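Local coordinates for protein dermonecrotic toxin (Pasteurella multocida, PDB 2EBF) that acts as a potent mitogen and bone-resorbing toxin, its C-terminal region carrying a thiol protease-like catalytic triad, at residues 261-266 / 294-299; 265-270 / 304-309; 631-636 / 667-672. All coordinates share one frame; numbering follows the deposited sequence.

In the fold
Contacts 1 and 2 are neighbours, their centres about 7 Å apart, and they share His-265 and Ser-266, where strand 260-263 leads into helix 267-273. The chain continues through helix 288-300, which closes contact 1, to helix 305-309, which closes contact 2. Together they join a small antiparallel sheet to three helices in one hydrophobic core of the C2 region. Contact 3 comes later in the chain, in the C3 region, on the far side of the molecule's centre. Its centre is about 71 Å from that of contact 1 and 64 Å from that of contact 2, so the C2 core and the C3 sheet are distant parts of the toxin, the latter probably with the protease-like fold.

Contact 1: residues 261-266 / 294-299; sequences LYIGHS and SMLQEV
Ile-263 on the strand and Leu-296 on the helix meet tip to tip, methyl against methyl. Ile-263 CD1 lies 3.9 Å from Leu-296 CD1 and 4.0 Å from Leu-296 CD2, a nearly even split that sets the isoleucine tip before the fork of the leucine. Two torsions bring it there: CG1 of Ile-263 stands anti to the carbonyl carbon (chi1 -64°), and the extended second torsion (chi2 160°) carries CD1 away from the backbone toward the helix. The other branch, CG2, turns to a different neighbour and packs against Met-270 CE. A beta-branched residue suits this place, being at ease in a strand while filling two directions at once.

Leu-296 reaches back in like manner. Its CG is anti to the carbonyl carbon, and the forked end offers both methyls to the strand. The side chains alone span the gap, for the nearest CA atoms, those of Leu-261 and Leu-296, are 10.7 Å apart. Leu-261, two residues earlier and on the same face of the strand as Ile-263, adds a looser touch, its CD2 being 4.4 Å from Leu-296 CD2. Leu-261 CD2 also packs against Ile-263 CD1 at 4.0 Å, making the strand's two side chains one continuous apolar patch. The interface is small, 84 Å² in all, and entirely apolar, with all three residues buried.

Strand 260-263 is the middle one of three antiparallel strands, and helix 288-300 lies over one face of the sheet. Ile-207 of strand 205-207 touches Ile-263 and Leu-296 alike, Ile-256 of strand 254-257 lies against Leu-261, and helix 234-248 closes in with Leu-242 on Leu-261 and with Leu-238 and Leu-241 on Met-295.

Contact 2: residues 265-270 / 304-309; sequences HSYEEM and GFEQAF
An offset aromatic stack joins the first turns of two short helices, 267-273 and 305-309, with Tyr-267 on one and Phe-305 on the other. The ring centroids are 4.6 Å apart and the planes differ by 20°. The slip brings Tyr-267 CD2 to 3.6 Å from Phe-305 CD1, and it sets Phe-305 CB over the middle of the tyrosine ring as a CH-pi contact. With CG anti to the backbone N in both residues, each ring swings out toward the other helix. The opposite face of Phe-305 takes Phe-309 CD1, so the flat phenyl is sandwiched, while Tyr-205 of the nearby sheet meets it edge-to-face.

Beside the stack, Glu-268 OE2 and Glu-306 OE2 come within 4.2 Å, a pairing of like charges probably eased by one water that donates to both. Glu-268 OE2 also accepts a hydrogen bond from Asn-465 N. Ser-266, the N-cap of its helix, accepts from Glu-269 N, a role its short hydroxyl suits. The extended side chain of Glu-269 reaches His-265, whose ND1 donates to Glu-269 OE1 at 2.9 Å, almost straight at 177°, arriving from above the carboxylate plane.

Contact 3: residues 631-636 / 667-672; sequences PKVAAR and TTASFK
Thr-667 OG1 is gripped by three groups, Ser-649 OG, Ala-648 O and Lys-724 N, two residues before Ala-669, the strand residue that meets the helix. A threonine suits such a strand, its hydroxyl able to serve as both donor and acceptor. Next to it, Thr-668 OG1 donates to Ala-669 O at 2.8 Å, in the carbonyl plane and on a lone pair; with OG1 anti to the backbone N (chi1 -174°), the hydroxyl bends along the chain to the following carbonyl.

Ala-669 itself turns its methyl to the helix. CB lies 3.7 Å from Val-633 CG1 and 4.1 Å from Ala-634 CB, and it also approaches the helix backbone, 3.8 Å from Ala-634 N. Such small side chains let the two backbones close to 5.6 Å between the CA atoms of Ala-634 and Ala-669. This is a helix laid on an antiparallel sheet, an arrangement consistent with a thiol protease-like fold. The phosphonate pocket at residues 624-628 lies just before helix 629-639 in the chain.

Val-633 is the larger apolar group here. Its CG1 reaches Ala-669, and the side chain is further packed by Val-680 of strand 676-681, Met-615 and Leu-618. On the same helix, Arg-636 NH2 forms a salt bridge with Asp-612 OD2.

Contact 1: residues 261-266 / 294-299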
loop_
_atom_site.group_PDB
_atom_site.type_symbol
_atom_site.label_atom_id
_atom_site.label_comp_id
_atom_site.label_asym_id
_atom_site.label_seq_id
_atom_site.Cartn_x
_atom_site.Cartn_y
_atom_site.Cartn_z
ATOM N N LEU A 261 -3.933 -29.693 -15.546
ATOM C CA LEU A 261 -4.707 -29.538 -14.313
ATOM C C LEU A 261 -4.882 -28.062 -13.965
ATOM O O LEU A 261 -3.909 -27.309 -13.898
ATOM C CB LEU A 261 -4.025 -30.276 -13.161
ATOM C CG LEU A 261 -4.457 -30.046 -11.711
ATOM C CD1 LEU A 261 -5.803 -30.684 -11.420
ATOM C CD2 LEU A 261 -3.395 -30.583 -10.770
ATOM N N TYR A 262 -6.134 -27.672 -13.744
ATOM C CA TYR A 262 -6.502 -26.293 -13.447
ATOM C C TYR A 262 -7.056 -26.219 -12.034
ATOM O O TYR A 262 -7.944 -26.996 -11.667
ATOM C CB TYR A 262 -7.547 -25.803 -14.449
ATOM C CG TYR A 262 -7.071 -25.858 -15.883
ATOM C CD1 TYR A 262 -7.143 -27.041 -16.627
ATOM C CD2 TYR A 262 -6.543 -24.730 -16.497
ATOM C CE1 TYR A 262 -6.694 -27.089 -17.944
ATOM C CE2 TYR A 262 -6.090 -24.768 -17.809
ATOM C CZ TYR A 262 -6.171 -25.947 -18.529
ATOM O OH TYR A 262 -5.720 -25.969 -19.828
ATOM N N ILE A 263 -6.522 -25.285 -11.246
ATOM C CA ILE A 263 -6.853 -25.181 -9.831
ATOM C C ILE A 263 -7.466 -23.815 -9.505
ATOM O O ILE A 263 -6.947 -22.767 -9.925
ATOM C CB ILE A 263 -5.605 -25.464 -8.949
ATOM C CG1 ILE A 263 -5.131 -26.912 -9.150
ATOM C CG2 ILE A 263 -5.895 -25.187 -7.476
ATOM C CD1 ILE A 263 -3.690 -27.171 -8.738
ATOM N N GLY A 264 -8.567 -23.841 -8.754
ATOM C CA GLY A 264 -9.274 -22.628 -8.345
ATOM C C GLY A 264 -9.202 -22.308 -6.859
ATOM O O GLY A 264 -9.645 -21.240 -6.438
ATOM N N HIS A 265 -8.658 -23.226 -6.061
ATOM C CA HIS A 265 -8.458 -22.985 -4.631
ATOM C C HIS A 265 -7.091 -22.377 -4.425
ATOM O O HIS A 265 -6.106 -22.861 -4.974
ATOM C CB HIS A 265 -8.527 -24.277 -3.820
ATOM C CG HIS A 265 -9.763 -25.082 -4.055
ATOM N ND1 HIS A 265 -10.865 -25.004 -3.233
ATOM C CD2 HIS A 265 -10.067 -25.991 -5.011
ATOM C CE1 HIS A 265 -11.800 -25.829 -3.675
ATOM N NE2 HIS A 265 -11.339 -26.439 -4.752
ATOM N N SER A 266 -7.021 -21.331 -3.612
ATOM C CA SER A 266 -5.750 -20.672 -3.365
ATOM C C SER A 266 -4.840 -21.556 -2.518
ATOM O O SER A 266 -5.310 -22.389 -1.732
ATOM C CB SER A 266 -5.973 -19.315 -2.694
ATOM O OG SER A 266 -6.436 -19.472 -1.365
ATOM N N SER A 294 -0.213 -32.971 -1.179
ATOM C CA SER A 294 1.140 -33.452 -0.876
ATOM C C SER A 294 2.014 -33.595 -2.123
ATOM O O SER A 294 3.207 -33.282 -2.088
ATOM C CB SER A 294 1.084 -34.793 -0.136
ATOM O OG SER A 294 0.524 -34.625 1.150
ATOM N N MET A 295 1.423 -34.069 -3.218
ATOM C CA MET A 295 2.182 -34.211 -4.457
ATOM C C MET A 295 2.305 -32.918 -5.243
ATOM O O MET A 295 3.289 -32.738 -5.955
ATOM C CB MET A 295 1.695 -35.369 -5.337
ATOM C CG MET A 295 0.245 -35.374 -5.763
ATOM S SD MET A 295 -0.095 -37.047 -6.364
ATOM C CE MET A 295 -1.844 -36.968 -6.710
ATOM N N LEU A 296 1.327 -32.023 -5.115
ATOM C CA LEU A 296 1.496 -30.652 -5.613
ATOM C C LEU A 296 2.751 -30.036 -5.018
ATOM O O LEU A 296 3.566 -29.450 -5.736
ATOM C CB LEU A 296 0.300 -29.771 -5.267
ATOM C CG LEU A 296 -0.947 -29.754 -6.148
ATOM C CD1 LEU A 296 -1.890 -28.691 -5.615
ATOM C CD2 LEU A 296 -0.609 -29.470 -7.603
ATOM N N GLN A 297 2.899 -30.186 -3.704
ATOM C CA GLN A 297 4.042 -29.638 -2.986
ATOM C C GLN A 297 5.342 -30.353 -3.347
ATOM O O GLN A 297 6.411 -29.745 -3.315
ATOM C CB GLN A 297 3.795 -29.663 -1.476
ATOM C CG GLN A 297 2.696 -28.700 -1.027
ATOM C CD GLN A 297 2.461 -28.719 0.469
ATOM O OE1 GLN A 297 2.774 -27.752 1.169
ATOM N NE2 GLN A 297 1.914 -29.822 0.971
ATOM N N GLU A 298 5.252 -31.641 -3.685
ATOM C CA GLU A 298 6.431 -32.370 -4.160
ATOM C C GLU A 298 6.850 -31.904 -5.545
ATOM O O GLU A 298 8.041 -31.692 -5.791
ATOM C CB GLU A 298 6.226 -33.887 -4.124
ATOM C CG GLU A 298 6.416 -34.453 -2.727
ATOM C CD GLU A 298 6.696 -35.946 -2.694
ATOM O OE1 GLU A 298 7.090 -36.533 -3.732
ATOM O OE2 GLU A 298 6.528 -36.527 -1.600
ATOM N N VAL A 299 5.874 -31.732 -6.437
ATOM C CA VAL A 299 6.131 -31.158 -7.764
ATOM C C VAL A 299 6.763 -29.768 -7.646
ATOM O O VAL A 299 7.698 -29.445 -8.382
ATOM C CB VAL A 299 4.848 -31.101 -8.635
ATOM C CG1 VAL A 299 5.079 -30.284 -9.906
ATOM C CG2 VAL A 299 4.393 -32.501 -9.006
#

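Contact 2: residues 265-270 / 304-309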
loop_
_atom_site.group_PDB
_atom_site.type_symbol
_atom_site.label_atom_id
_atom_site.label_comp_id
_atom_site.label_asym_id
_atom_site.label_seq_id
_atom_site.Cartn_x
_atom_site.Cartn_y
_atom_site.Cartn_z
ATOM N N HIS A 265 -8.658 -23.226 -6.061
ATOM C CA HIS A 265 -8.458 -22.985 -4.631
ATOM C C HIS A 265 -7.091 -22.377 -4.425
ATOM O O HIS A 265 -6.106 -22.861 -4.974
ATOM C CB HIS A 265 -8.527 -24.277 -3.820
ATOM C CG HIS A 265 -9.763 -25.082 -4.055
ATOM N ND1 HIS A 265 -10.865 -25.004 -3.233
ATOM C CD2 HIS A 265 -10.067 -25.991 -5.011
ATOM C CE1 HIS A 265 -11.800 -25.829 -3.675
ATOM N NE2 HIS A 265 -11.339 -26.439 -4.752
ATOM N N SER A 266 -7.021 -21.331 -3.612
ATOM C CA SER A 266 -5.750 -20.672 -3.365
ATOM C C SER A 266 -4.840 -21.556 -2.518
ATOM O O SER A 266 -5.310 -22.389 -1.732
ATOM C CB SER A 266 -5.973 -19.315 -2.694
ATOM O OG SER A 266 -6.436 -19.472 -1.365
ATOM N N TYR A 267 -3.537 -21.382 -2.704
ATOM C CA TYR A 267 -2.524 -22.067 -1.914
ATOM C C TYR A 267 -2.872 -22.075 -0.427
ATOM O O TYR A 267 -2.852 -23.123 0.219
ATOM C CB TYR A 267 -1.167 -21.387 -2.128
ATOM C CG TYR A 267 -0.051 -21.928 -1.268
ATOM C CD1 TYR A 267 0.758 -21.072 -0.527
ATOM C CD2 TYR A 267 0.201 -23.295 -1.200
ATOM C CE1 TYR A 267 1.794 -21.568 0.259
ATOM C CE2 TYR A 267 1.224 -23.801 -0.419
ATOM C CZ TYR A 267 2.015 -22.943 0.307
ATOM O OH TYR A 267 3.029 -23.459 1.083
ATOM N N GLU A 268 -3.204 -20.900 0.101
ATOM C CA GLU A 268 -3.463 -20.728 1.532
ATOM C C GLU A 268 -4.754 -21.395 1.979
ATOM O O GLU A 268 -4.830 -21.928 3.090
ATOM C CB GLU A 268 -3.483 -19.243 1.900
ATOM C CG GLU A 268 -2.131 -18.551 1.764
ATOM C CD GLU A 268 -1.953 -17.838 0.433
ATOM O OE1 GLU A 268 -2.783 -18.037 -0.487
ATOM O OE2 GLU A 268 -0.975 -17.064 0.312
ATOM N N GLU A 269 -5.766 -21.359 1.118
ATOM C CA GLU A 269 -7.014 -22.054 1.391
ATOM C C GLU A 269 -6.763 -23.551 1.570
ATOM O O GLU A 269 -7.239 -24.168 2.529
ATOM C CB GLU A 269 -8.017 -21.827 0.267
ATOM C CG GLU A 269 -9.265 -22.692 0.404
ATOM C CD GLU A 269 -10.217 -22.553 -0.752
ATOM O OE1 GLU A 269 -11.161 -23.361 -0.834
ATOM O OE2 GLU A 269 -10.035 -21.643 -1.581
ATOM N N MET A 270 -6.006 -24.130 0.642
ATOM C CA MET A 270 -5.678 -25.546 0.706
ATOM C C MET A 270 -4.832 -25.883 1.927
ATOM O O MET A 270 -5.100 -26.872 2.610
ATOM C CB MET A 270 -4.969 -25.986 -0.568
ATOM C CG MET A 270 -5.844 -25.902 -1.786
ATOM S SD MET A 270 -5.070 -26.766 -3.154
ATOM C CE MET A 270 -6.360 -26.639 -4.384
ATOM N N GLY A 304 8.879 -21.477 -5.225
ATOM C CA GLY A 304 7.686 -20.970 -4.551
ATOM C C GLY A 304 6.462 -21.552 -5.230
ATOM O O GLY A 304 6.506 -21.882 -6.419
ATOM N N PHE A 305 5.369 -21.691 -4.484
ATOM C CA PHE A 305 4.160 -22.336 -5.015
ATOM C C PHE A 305 3.630 -21.570 -6.217
ATOM O O PHE A 305 3.368 -22.146 -7.282
ATOM C CB PHE A 305 3.079 -22.465 -3.935
ATOM C CG PHE A 305 1.878 -23.267 -4.366
ATOM C CD1 PHE A 305 1.804 -24.640 -4.100
ATOM C CD2 PHE A 305 0.819 -22.655 -5.031
ATOM C CE1 PHE A 305 0.694 -25.387 -4.495
ATOM C CE2 PHE A 305 -0.289 -23.391 -5.433
ATOM C CZ PHE A 305 -0.354 -24.760 -5.167
ATOM N N GLU A 306 3.482 -20.261 -6.040
ATOM C CA GLU A 306 3.001 -19.396 -7.109
ATOM C C GLU A 306 4.018 -19.300 -8.243
ATOM O O GLU A 306 3.642 -19.307 -9.410
ATOM C CB GLU A 306 2.662 -18.010 -6.558
ATOM C CG GLU A 306 1.516 -18.026 -5.544
ATOM C CD GLU A 306 1.978 -18.234 -4.108
ATOM O OE1 GLU A 306 3.192 -18.428 -3.877
ATOM O OE2 GLU A 306 1.117 -18.188 -3.206
ATOM N N GLN A 307 5.303 -19.215 -7.891
ATOM C CA GLN A 307 6.391 -19.212 -8.877
ATOM C C GLN A 307 6.285 -20.399 -9.835
ATOM O O GLN A 307 6.528 -20.270 -11.035
ATOM C CB GLN A 307 7.757 -19.247 -8.179
ATOM C CG GLN A 307 8.933 -19.239 -9.158
ATOM C CD GLN A 307 10.287 -19.341 -8.493
ATOM O OE1 GLN A 307 11.292 -18.866 -9.032
ATOM N NE2 GLN A 307 10.329 -19.959 -7.324
ATOM N N ALA A 308 5.902 -21.551 -9.288
ATOM C CA ALA A 308 5.831 -22.796 -10.037
ATOM C C ALA A 308 4.532 -22.963 -10.827
ATOM O O ALA A 308 4.557 -23.446 -11.965
ATOM C CB ALA A 308 6.026 -23.987 -9.086
ATOM N N PHE A 309 3.407 -22.557 -10.232
ATOM C CA PHE A 309 2.088 -22.974 -10.727
ATOM C C PHE A 309 1.107 -21.875 -11.136
ATOM O O PHE A 309 0.150 -22.146 -11.871
ATOM C CB PHE A 309 1.387 -23.855 -9.692
ATOM C CG PHE A 309 2.189 -25.044 -9.239
ATOM C CD1 PHE A 309 2.319 -25.321 -7.878
ATOM C CD2 PHE A 309 2.792 -25.897 -10.159
ATOM C CE1 PHE A 309 3.040 -26.424 -7.435
ATOM C CE2 PHE A 309 3.523 -27.005 -9.731
ATOM C CZ PHE A 309 3.645 -27.273 -8.366
HETATM O O HOH W 1 1.282 -16.888 -0.892
#

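Contact 3: residues 631-636 / 667-672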
loop_
_atom_site.group_PDB
_atom_site.type_symbol
_atom_site.label_atom_id
_atom_site.label_comp_id
_atom_site.label_asym_id
_atom_site.label_seq_id
_atom_site.Cartn_x
_atom_site.Cartn_y
_atom_site.Cartn_z
ATOM N N PRO A 631 11.678 42.320 6.159
ATOM C CA PRO A 631 11.962 42.581 7.578
ATOM C C PRO A 631 11.348 43.900 8.103
ATOM O O PRO A 631 10.981 43.978 9.273
ATOM C CB PRO A 631 13.500 42.628 7.627
ATOM C CG PRO A 631 13.952 41.897 6.384
ATOM C CD PRO A 631 12.915 42.273 5.361
ATOM N N LYS A 632 11.231 44.908 7.243
ATOM C CA LYS A 632 10.641 46.190 7.627
ATOM C C LYS A 632 9.143 46.010 7.900
ATOM O O LYS A 632 8.591 46.586 8.845
ATOM C CB LYS A 632 10.868 47.239 6.540
ATOM C CG LYS A 632 12.329 47.516 6.212
ATOM C CD LYS A 632 12.461 48.453 5.010
ATOM C CE LYS A 632 13.898 48.511 4.469
ATOM N NZ LYS A 632 14.934 48.657 5.535
ATOM N N VAL A 633 8.486 45.207 7.069
ATOM C CA VAL A 633 7.086 44.862 7.307
ATOM C C VAL A 633 6.919 44.117 8.632
ATOM O O VAL A 633 6.055 44.471 9.438
ATOM C CB VAL A 633 6.504 44.052 6.118
ATOM C CG1 VAL A 633 5.126 43.502 6.440
ATOM C CG2 VAL A 633 6.466 44.940 4.883
ATOM N N ALA A 634 7.752 43.101 8.876
ATOM C CA ALA A 634 7.663 42.358 10.140
ATOM C C ALA A 634 7.863 43.272 11.359
ATOM O O ALA A 634 7.186 43.118 12.374
ATOM C CB ALA A 634 8.647 41.182 10.158
ATOM N N ALA A 635 8.770 44.230 11.245
ATOM C CA ALA A 635 9.058 45.176 12.331
ATOM C C ALA A 635 7.844 46.075 12.619
ATOM O O ALA A 635 7.486 46.306 13.781
ATOM C CB ALA A 635 10.284 46.013 11.984
ATOM N N ARG A 636 7.198 46.559 11.561
ATOM C CA ARG A 636 5.988 47.378 11.739
ATOM C C ARG A 636 4.833 46.557 12.317
ATOM O O ARG A 636 4.134 47.019 13.216
ATOM C CB ARG A 636 5.590 48.082 10.431
ATOM C CG ARG A 636 4.404 49.057 10.547
ATOM C CD ARG A 636 4.546 50.058 11.708
ATOM N NE ARG A 636 3.313 50.807 11.933
ATOM C CZ ARG A 636 2.991 51.417 13.071
ATOM N NH1 ARG A 636 3.809 51.380 14.117
ATOM N NH2 ARG A 636 1.838 52.061 13.166
ATOM N N THR A 667 9.199 36.923 -1.619
ATOM C CA THR A 667 9.146 36.628 -0.189
ATOM C C THR A 667 8.198 37.606 0.498
ATOM O O THR A 667 7.934 38.698 -0.019
ATOM C CB THR A 667 10.593 36.662 0.425
ATOM O OG1 THR A 667 10.612 35.997 1.700
ATOM C CG2 THR A 667 11.113 38.097 0.555
ATOM N N THR A 668 7.675 37.212 1.654
ATOM C CA THR A 668 6.756 38.065 2.391
ATOM C C THR A 668 6.891 37.803 3.891
ATOM O O THR A 668 7.150 36.669 4.316
ATOM C CB THR A 668 5.275 37.831 1.926
ATOM O OG1 THR A 668 4.394 38.781 2.550
ATOM C CG2 THR A 668 4.804 36.420 2.284
ATOM N N ALA A 669 6.743 38.868 4.677
ATOM C CA ALA A 669 6.446 38.755 6.097
ATOM C C ALA A 669 5.004 38.292 6.275
ATOM O O ALA A 669 4.220 38.270 5.317
ATOM C CB ALA A 669 6.649 40.096 6.779
ATOM N N SER A 670 4.650 37.927 7.502
ATOM C CA SER A 670 3.290 37.518 7.802
ATOM C C SER A 670 2.960 37.869 9.249
ATOM O O SER A 670 3.858 38.153 10.057
ATOM C CB SER A 670 3.123 36.009 7.567
ATOM O OG SER A 670 3.961 35.274 8.438
ATOM N N PHE A 671 1.671 37.886 9.564
ATOM C CA PHE A 671 1.251 37.931 10.959
ATOM C C PHE A 671 0.497 36.643 11.247
ATOM O O PHE A 671 0.027 35.968 10.327
ATOM C CB PHE A 671 0.419 39.194 11.284
ATOM C CG PHE A 671 -0.962 39.195 10.686
ATOM C CD1 PHE A 671 -2.046 38.704 11.405
ATOM C CD2 PHE A 671 -1.187 39.711 9.415
ATOM C CE1 PHE A 671 -3.317 38.695 10.859
ATOM C CE2 PHE A 671 -2.467 39.710 8.857
ATOM C CZ PHE A 671 -3.533 39.209 9.579
ATOM N N LYS A 672 0.396 36.301 12.528
ATOM C CA LYS A 672 -0.228 35.063 12.935
ATOM C C LYS A 672 -1.536 35.378 13.642
ATOM O O LYS A 672 -1.583 36.205 14.554
ATOM C CB LYS A 672 0.716 34.253 13.830
ATOM C CG LYS A 672 0.336 32.795 13.934
ATOM C CD LYS A 672 1.558 31.913 14.030
ATOM C CE LYS A 672 1.153 30.456 14.207
ATOM N NZ LYS A 672 2.319 29.653 14.691
#